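Local atomic coordinates of CysE, serine acetyltransferase (Brucella abortus, PDB entry 4HZD), a protein that probably transfers the acetyl group of acetyl-coenzyme A to the hydroxyl of serine, the step that commits serine to cysteine biosynthesis. Residues P49-A54 with H89-D94; A157-S162 with T177-D182; R24-E29 with R107-V112. All blocks are in the same frame, centred on the assembly; numbering follows the deposited sequence.

Contact 1 (P49-A54 with H89-D94); sequences PSLEEA and HVLRVD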
# COMPACT_ATOMS: atom_id res chain seq x y z
N PRO A 49 3.71 -18.07 17.62
CA PRO A 49 3.98 -19.10 18.64
C PRO A 49 4.52 -18.52 19.96
O PRO A 49 4.83 -19.31 20.87
CB PRO A 49 5.07 -19.96 17.98
CG PRO A 49 5.79 -19.02 17.08
CD PRO A 49 4.77 -17.99 16.60
N SER A 50 4.64 -17.19 20.07
CA SER A 50 5.16 -16.61 21.31
C SER A 50 4.73 -15.15 21.48
O SER A 50 4.40 -14.46 20.50
CB SER A 50 6.71 -16.71 21.36
OG SER A 50 7.34 -15.87 20.39
N LEU A 51 4.71 -14.69 22.73
CA LEU A 51 4.41 -13.30 23.00
C LEU A 51 5.44 -12.40 22.34
O LEU A 51 5.08 -11.38 21.77
CB LEU A 51 4.32 -13.08 24.52
CG LEU A 51 4.08 -11.65 25.03
CD1 LEU A 51 2.77 -11.06 24.50
CD2 LEU A 51 4.03 -11.71 26.54
N GLU A 52 6.72 -12.79 22.38
CA GLU A 52 7.78 -12.00 21.73
C GLU A 52 7.49 -11.76 20.26
O GLU A 52 7.63 -10.64 19.75
CB GLU A 52 9.13 -12.71 21.85
CG GLU A 52 9.71 -12.77 23.25
CD GLU A 52 9.23 -13.96 24.10
OE1 GLU A 52 8.30 -14.72 23.74
OE2 GLU A 52 9.79 -14.14 25.19
N GLU A 53 7.08 -12.82 19.58
CA GLU A 53 6.75 -12.72 18.16
C GLU A 53 5.49 -11.89 17.89
O GLU A 53 5.47 -11.13 16.93
CB GLU A 53 6.69 -14.09 17.50
CG GLU A 53 8.08 -14.65 17.20
CD GLU A 53 8.03 -16.13 16.90
OE1 GLU A 53 8.35 -16.51 15.76
OE2 GLU A 53 7.63 -16.92 17.80
N ALA A 54 4.47 -12.00 18.74
CA ALA A 54 3.31 -11.11 18.63
C ALA A 54 3.66 -9.60 18.76
O ALA A 54 3.12 -8.77 17.98
CB ALA A 54 2.25 -11.47 19.68
N HIS A 89 11.79 -11.15 29.41
CA HIS A 89 11.34 -10.71 30.73
C HIS A 89 11.00 -9.22 30.79
O HIS A 89 9.98 -8.82 31.39
CB HIS A 89 12.40 -11.06 31.77
CG HIS A 89 12.23 -10.33 33.09
ND1 HIS A 89 11.33 -10.70 34.00
CD2 HIS A 89 12.90 -9.22 33.61
CE1 HIS A 89 11.40 -9.87 35.07
NE2 HIS A 89 12.37 -8.96 34.83
N VAL A 90 11.84 -8.38 30.15
CA VAL A 90 11.64 -6.93 30.15
C VAL A 90 10.25 -6.60 29.58
O VAL A 90 9.49 -5.83 30.20
CB VAL A 90 12.74 -6.17 29.38
CG1 VAL A 90 12.40 -4.70 29.20
CG2 VAL A 90 14.12 -6.32 30.04
N LEU A 91 9.88 -7.20 28.45
CA LEU A 91 8.59 -6.82 27.81
C LEU A 91 7.39 -7.26 28.68
O LEU A 91 6.36 -6.59 28.71
CB LEU A 91 8.50 -7.37 26.35
CG LEU A 91 8.30 -8.86 26.13
CD1 LEU A 91 6.84 -9.22 26.31
CD2 LEU A 91 8.83 -9.34 24.77
N ARG A 92 7.52 -8.40 29.34
CA ARG A 92 6.54 -8.90 30.31
C ARG A 92 6.39 -8.00 31.56
O ARG A 92 5.27 -7.78 32.04
CB ARG A 92 6.88 -10.36 30.71
CG ARG A 92 6.29 -11.43 29.76
CD ARG A 92 6.90 -12.81 29.98
NE ARG A 92 6.51 -13.80 28.96
CZ ARG A 92 7.08 -13.95 27.75
NH1 ARG A 92 8.06 -13.14 27.33
NH2 ARG A 92 6.65 -14.90 26.92
N VAL A 93 7.50 -7.50 32.08
CA VAL A 93 7.41 -6.53 33.19
C VAL A 93 6.79 -5.19 32.70
O VAL A 93 6.00 -4.57 33.42
CB VAL A 93 8.74 -6.33 33.96
CG1 VAL A 93 9.18 -7.64 34.58
CG2 VAL A 93 9.84 -5.81 33.07
N ASP A 94 7.11 -4.79 31.47
CA ASP A 94 6.51 -3.57 30.89
C ASP A 94 5.00 -3.73 30.70
O ASP A 94 4.23 -2.79 30.94
CB ASP A 94 7.18 -3.19 29.56
CG ASP A 94 8.57 -2.62 29.72
OD1 ASP A 94 9.02 -2.29 30.85
OD2 ASP A 94 9.27 -2.50 28.70

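Contact 2 (A157-S162 with T177-D182); sequences AARLGS and TAVVED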
# COMPACT_ATOMS: atom_id res chain seq x y z
N ALA A 157 20.46 6.68 22.25
CA ALA A 157 21.51 6.57 23.29
C ALA A 157 20.92 6.69 24.68
O ALA A 157 21.62 6.42 25.67
CB ALA A 157 22.61 7.62 23.10
N ALA A 158 19.64 7.08 24.76
CA ALA A 158 18.95 7.17 26.04
C ALA A 158 18.92 5.79 26.65
O ALA A 158 18.98 4.79 25.92
CB ALA A 158 17.51 7.72 25.89
N ARG A 159 18.86 5.71 27.99
CA ARG A 159 18.78 4.41 28.66
C ARG A 159 17.48 4.29 29.43
O ARG A 159 17.17 5.15 30.26
CB ARG A 159 20.01 4.17 29.55
CG ARG A 159 21.28 4.10 28.72
CD ARG A 159 22.33 3.18 29.31
NE ARG A 159 23.26 3.80 30.24
CZ ARG A 159 23.57 5.10 30.32
NH1 ARG A 159 23.03 6.00 29.51
NH2 ARG A 159 24.45 5.48 31.24
N LEU A 160 16.69 3.27 29.11
CA LEU A 160 15.38 3.08 29.75
C LEU A 160 15.28 1.74 30.48
O LEU A 160 15.53 0.68 29.88
CB LEU A 160 14.23 3.17 28.75
CG LEU A 160 14.08 4.40 27.85
CD1 LEU A 160 12.91 4.22 26.89
CD2 LEU A 160 13.88 5.66 28.69
N GLY A 161 14.89 1.80 31.75
CA GLY A 161 14.79 0.60 32.58
C GLY A 161 13.57 -0.23 32.24
O GLY A 161 12.81 0.08 31.32
N SER A 162 13.36 -1.29 33.01
CA SER A 162 12.19 -2.14 32.79
C SER A 162 11.03 -1.73 33.70
O SER A 162 11.19 -0.85 34.58
CB SER A 162 12.55 -3.59 33.05
OG SER A 162 12.85 -3.73 34.41
N THR A 177 21.48 11.77 26.58
CA THR A 177 22.15 11.34 27.80
C THR A 177 21.22 11.12 28.98
O THR A 177 21.67 11.03 30.15
CB THR A 177 23.27 12.31 28.21
OG1 THR A 177 22.68 13.54 28.65
CG2 THR A 177 24.22 12.55 27.01
N ALA A 178 19.92 11.06 28.71
CA ALA A 178 18.94 10.68 29.77
C ALA A 178 19.07 9.23 30.19
O ALA A 178 19.39 8.33 29.37
CB ALA A 178 17.51 10.94 29.32
N VAL A 179 18.79 9.03 31.49
CA VAL A 179 18.72 7.71 32.09
C VAL A 179 17.40 7.61 32.87
O VAL A 179 17.09 8.47 33.69
CB VAL A 179 19.90 7.38 33.03
CG1 VAL A 179 19.74 5.97 33.57
CG2 VAL A 179 21.24 7.52 32.31
N VAL A 180 16.62 6.58 32.55
CA VAL A 180 15.44 6.26 33.32
C VAL A 180 15.65 4.87 33.92
O VAL A 180 15.87 3.90 33.19
CB VAL A 180 14.16 6.27 32.44
CG1 VAL A 180 12.93 6.00 33.28
CG2 VAL A 180 14.03 7.58 31.71
N GLU A 181 15.53 4.76 35.24
CA GLU A 181 15.68 3.45 35.91
C GLU A 181 14.35 2.66 35.95
O GLU A 181 13.37 3.11 35.39
CB GLU A 181 16.29 3.65 37.30
CG GLU A 181 17.72 4.16 37.21
CD GLU A 181 18.38 4.44 38.57
OE1 GLU A 181 17.92 3.95 39.62
OE2 GLU A 181 19.38 5.17 38.56
N ASP A 182 14.34 1.49 36.58
CA ASP A 182 13.12 0.66 36.64
C ASP A 182 11.94 1.23 37.36
O ASP A 182 12.08 2.13 38.19
CB ASP A 182 13.41 -0.72 37.24
CG ASP A 182 14.57 -1.39 36.61
OD1 ASP A 182 14.93 -1.02 35.47
OD2 ASP A 182 15.15 -2.29 37.25
O HOH W 1 21.98 7.85 28.35
O HOH W 2 11.08 2.19 34.18

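Contact 3 (R24-E29 with R107-V112); sequences RAEAEE and RFMDPV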
# COMPACT_ATOMS: atom_id res chain seq x y z
N ARG A 24 -3.61 -14.88 24.65
CA ARG A 24 -4.17 -15.81 23.64
C ARG A 24 -5.69 -16.02 23.83
O ARG A 24 -6.46 -15.99 22.87
CB ARG A 24 -3.43 -17.15 23.68
CG ARG A 24 -1.97 -17.09 23.20
CD ARG A 24 -1.45 -18.53 22.96
NE ARG A 24 -2.13 -19.17 21.83
CZ ARG A 24 -1.85 -18.94 20.55
NH1 ARG A 24 -0.92 -18.08 20.21
NH2 ARG A 24 -2.51 -19.59 19.61
N ALA A 25 -6.12 -16.23 25.08
CA ALA A 25 -7.54 -16.41 25.38
C ALA A 25 -8.38 -15.15 25.05
O ALA A 25 -9.48 -15.23 24.46
CB ALA A 25 -7.71 -16.79 26.84
N GLU A 26 -7.86 -14.00 25.46
CA GLU A 26 -8.51 -12.70 25.20
C GLU A 26 -8.63 -12.44 23.69
O GLU A 26 -9.64 -11.89 23.23
CB GLU A 26 -7.74 -11.57 25.90
CG GLU A 26 -7.88 -11.48 27.44
CD GLU A 26 -6.68 -10.80 28.13
OE1 GLU A 26 -5.83 -10.17 27.45
OE2 GLU A 26 -6.55 -10.89 29.38
N ALA A 27 -7.60 -12.82 22.92
CA ALA A 27 -7.64 -12.58 21.48
C ALA A 27 -8.65 -13.48 20.81
O ALA A 27 -9.36 -13.05 19.89
CB ALA A 27 -6.25 -12.74 20.84
N GLU A 28 -8.75 -14.72 21.26
CA GLU A 28 -9.70 -15.62 20.63
C GLU A 28 -11.14 -15.23 20.92
O GLU A 28 -12.00 -15.30 20.05
CB GLU A 28 -9.47 -17.05 21.09
CG GLU A 28 -10.27 -18.01 20.22
CD GLU A 28 -10.01 -19.45 20.60
OE1 GLU A 28 -9.04 -19.71 21.35
OE2 GLU A 28 -10.79 -20.30 20.14
N GLU A 29 -11.40 -14.83 22.17
CA GLU A 29 -12.72 -14.43 22.58
C GLU A 29 -13.17 -13.18 21.82
O GLU A 29 -14.34 -13.07 21.43
CB GLU A 29 -12.75 -14.23 24.09
CG GLU A 29 -14.11 -14.54 24.69
CD GLU A 29 -14.58 -15.98 24.47
OE1 GLU A 29 -13.76 -16.89 24.17
OE2 GLU A 29 -15.80 -16.20 24.60
N ARG A 107 -6.87 -5.61 30.44
CA ARG A 107 -6.30 -6.83 29.83
C ARG A 107 -4.81 -6.71 29.51
O ARG A 107 -4.34 -5.66 29.08
CB ARG A 107 -7.13 -7.24 28.59
CG ARG A 107 -8.66 -7.33 28.85
CD ARG A 107 -9.44 -7.52 27.55
NE ARG A 107 -9.09 -6.48 26.58
CZ ARG A 107 -9.41 -6.51 25.30
NH1 ARG A 107 -10.12 -7.52 24.81
NH2 ARG A 107 -9.01 -5.52 24.49
N PHE A 108 -4.06 -7.80 29.73
CA PHE A 108 -2.67 -7.89 29.29
C PHE A 108 -2.54 -7.61 27.78
O PHE A 108 -1.51 -7.09 27.29
CB PHE A 108 -2.12 -9.29 29.59
CG PHE A 108 -1.97 -9.58 31.04
CD1 PHE A 108 -1.24 -8.73 31.86
CD2 PHE A 108 -2.55 -10.70 31.59
CE1 PHE A 108 -1.10 -8.97 33.21
CE2 PHE A 108 -2.42 -10.96 32.96
CZ PHE A 108 -1.68 -10.09 33.76
N MET A 109 -3.60 -7.93 27.04
CA MET A 109 -3.61 -7.73 25.57
C MET A 109 -3.66 -6.25 25.16
O MET A 109 -3.22 -5.88 24.06
CB MET A 109 -4.81 -8.47 24.97
CG MET A 109 -4.81 -8.51 23.45
SD MET A 109 -6.04 -9.68 22.86
CE MET A 109 -7.58 -8.81 22.82
N ASP A 110 -4.19 -5.39 26.06
CA ASP A 110 -4.38 -3.96 25.73
C ASP A 110 -3.07 -3.26 25.35
O ASP A 110 -3.02 -2.63 24.30
CB ASP A 110 -5.20 -3.19 26.81
CG ASP A 110 -6.62 -3.75 26.99
OD1 ASP A 110 -7.20 -4.27 26.02
OD2 ASP A 110 -7.16 -3.70 28.10
N PRO A 111 -2.01 -3.34 26.19
CA PRO A 111 -0.75 -2.73 25.69
C PRO A 111 -0.16 -3.37 24.41
O PRO A 111 0.36 -2.65 23.52
CB PRO A 111 0.24 -2.92 26.87
CG PRO A 111 -0.41 -3.96 27.78
CD PRO A 111 -1.89 -3.75 27.60
N VAL A 112 -0.22 -4.69 24.34
CA VAL A 112 0.34 -5.41 23.20
C VAL A 112 -0.28 -4.91 21.90
O VAL A 112 0.43 -4.60 20.92
CB VAL A 112 0.16 -6.92 23.36
CG1 VAL A 112 0.60 -7.64 22.09
CG2 VAL A 112 0.95 -7.40 24.57

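Contact 1 (P49-A54 with H89-D94)
In the helical N-terminal domain of this serine acetyltransferase, the first turn of helix 51-63 packs against helix 87-101 through Leu51 and Glu52 on one side and Leu91 and Arg92 on the other. The two leucines make the apolar part: Leu51 CD2 lies 3.8 Å from Leu91 CD1, the side chains running antiparallel, flank to flank. Leu51 also serves the arginine, because its CD2 sits over the centre of one face of the Arg92 guanidinium, 3.9 Å above the plane. Helix 18-33 closes in on the same leucine with Ile19, Trp20 and Ile23. The Glu52 chain is bent at its second torsion (chi2 86°), which turns the carboxylate back to the edge of that guanidinium while CG rests 3.9 Å from Leu91 CD2. Carboxylate and guanidinium planes stand 49° apart and Arg92 NH2 stays 3.6 Å from Glu52 OE1, so this is a single-nitrogen pairing, not a flat two-pronged one. Both charges have further partners: Glu52 OE2 meets Ser88 OG, and Arg92 donates to Ser88 O from NH1 and pairs with Asp17 through NH2. Ser50, the N-cap of helix 51-63, accepts from Glu53 N with its OG at 3.2 Å. Across the helices, Arg92 NH1 reaches Glu52 OE2 at 2.9 Å with an N-H...O angle of 152°, approaching from above the carboxylate plane.

Contact 2 (A157-S162 with T177-D182)
Arg159 and Val180 are joined by the straightest bond of this parallel strand pair, Val180 N to Arg159 O at 2.8 Å with an N-H...O angle of 175°. Arg159 N in turn donates to Ala178 O at 3.0 Å, so Arg159 uses both its N-H and its C=O on the partner strand. The register, Arg159 beside Val179 and Leu160 beside Val180, is that of successive coils of a left-handed beta-helix, and the two segments run only 5° from parallel. On one face the guanidinium of Arg159 lies over Val179, with NH1 3.7 Å from CG2; bends at the second and third torsions (chi3 -90°) fold the chain back to bring it there. On the other face Leu160 and Val180 lie alongside each other with their branches directed alike, CD2 to CG2 at 3.6 Å. Past the strands, Gly161 N makes a weak bond to Val180 O, and at Ser162 a side chain joins in: its N donates to Asp182 OD1 at 2.9 Å, from above the carboxylate plane. A water donates to both Ser162 O and Glu181 O, bridging the segments at this end. Further out, Arg125 of helix 116-132 donates to the carbonyls of Leu160 and Gly161, and His124 to that of Ala158. Strand 159-160 is the outermost of its sheet within the chain, covered by helix 116-132, with Val90 and Val93 of helix 87-101 against Ser162; strand 179-180 is paired on its other side with strand 205-206, through backbone bonds of Val179 to Pro204 and Ile206.

Contact 3 (R24-E29 with R107-V112)
Met109 N donates to Glu26 OE1 at 3.2 Å, the hydrogen bond that ties segment 107-112 to helix 18-33. Its N-H...O angle is 142°, with the donor nearly along the C-O axis of the carboxylate. The Glu26 chain is extended beyond CG (chi2 154°), which carries OE1 out to this backbone N-H. The neighbouring Phe108 N is buried by the contact without a hydrogen-bond partner. Arg107 meets the glutamate through its aliphatic part: CB lies 3.4 Å from Glu26 OE1, whereas Arg107 NE stays 5.0 Å from that oxygen, too far for an ion pair. The guanidinium is turned instead to Asp110, three residues on, where NE and NH2 both donate to OD1, the NH2 bond to Asp110 OD1 measuring 2.7 Å. This pairing is side-on, the aspartate oxygen lying close to the guanidinium plane. The Met109 side chain runs antiparallel to that of Glu26, and its SD lies against Ala27, 3.7 Å from Ala27 CB. A bend at the third torsion of Met109 (chi3 84°) sets its CE 3.7 Å from Glu26 O. Asp137 of a second subunit forms a salt bridge with Arg107 NH1, and Tyr140 of that subunit packs on Arg107 and Asp110, so this segment also belongs to a subunit interface. Within the chain, Ala27 is backed by Ile45 and Leu46 of helix 38-46, while Phe108 touches both helix 18-33 and helix 87-101, resting on Ile23 and Ile95.

Contacts 1 and 3 both belong to the helical N-terminal domain, their centres 13 Å apart, and touch where Leu51 CD1 meets Val112 CG2 at 4.1 Å. Each combines a buried apolar patch with a partly exposed glutamate, which pairs with an arginine in contact 1 but with a backbone N-H in contact 3. Contact 2 lies in the beta-helix and relies mainly on backbone bonds. It touches contact 1, Asp94 OD1 lying 3.5 Å from Ser162 C, so segment 89-94 faces both domains. All three are partly buried, but their centres lie about 10 Å (contact 2), 13 Å (contact 1) and 19 Å (contact 3) from the chain's centre; the outermost, contact 3, alone reaches a second subunit.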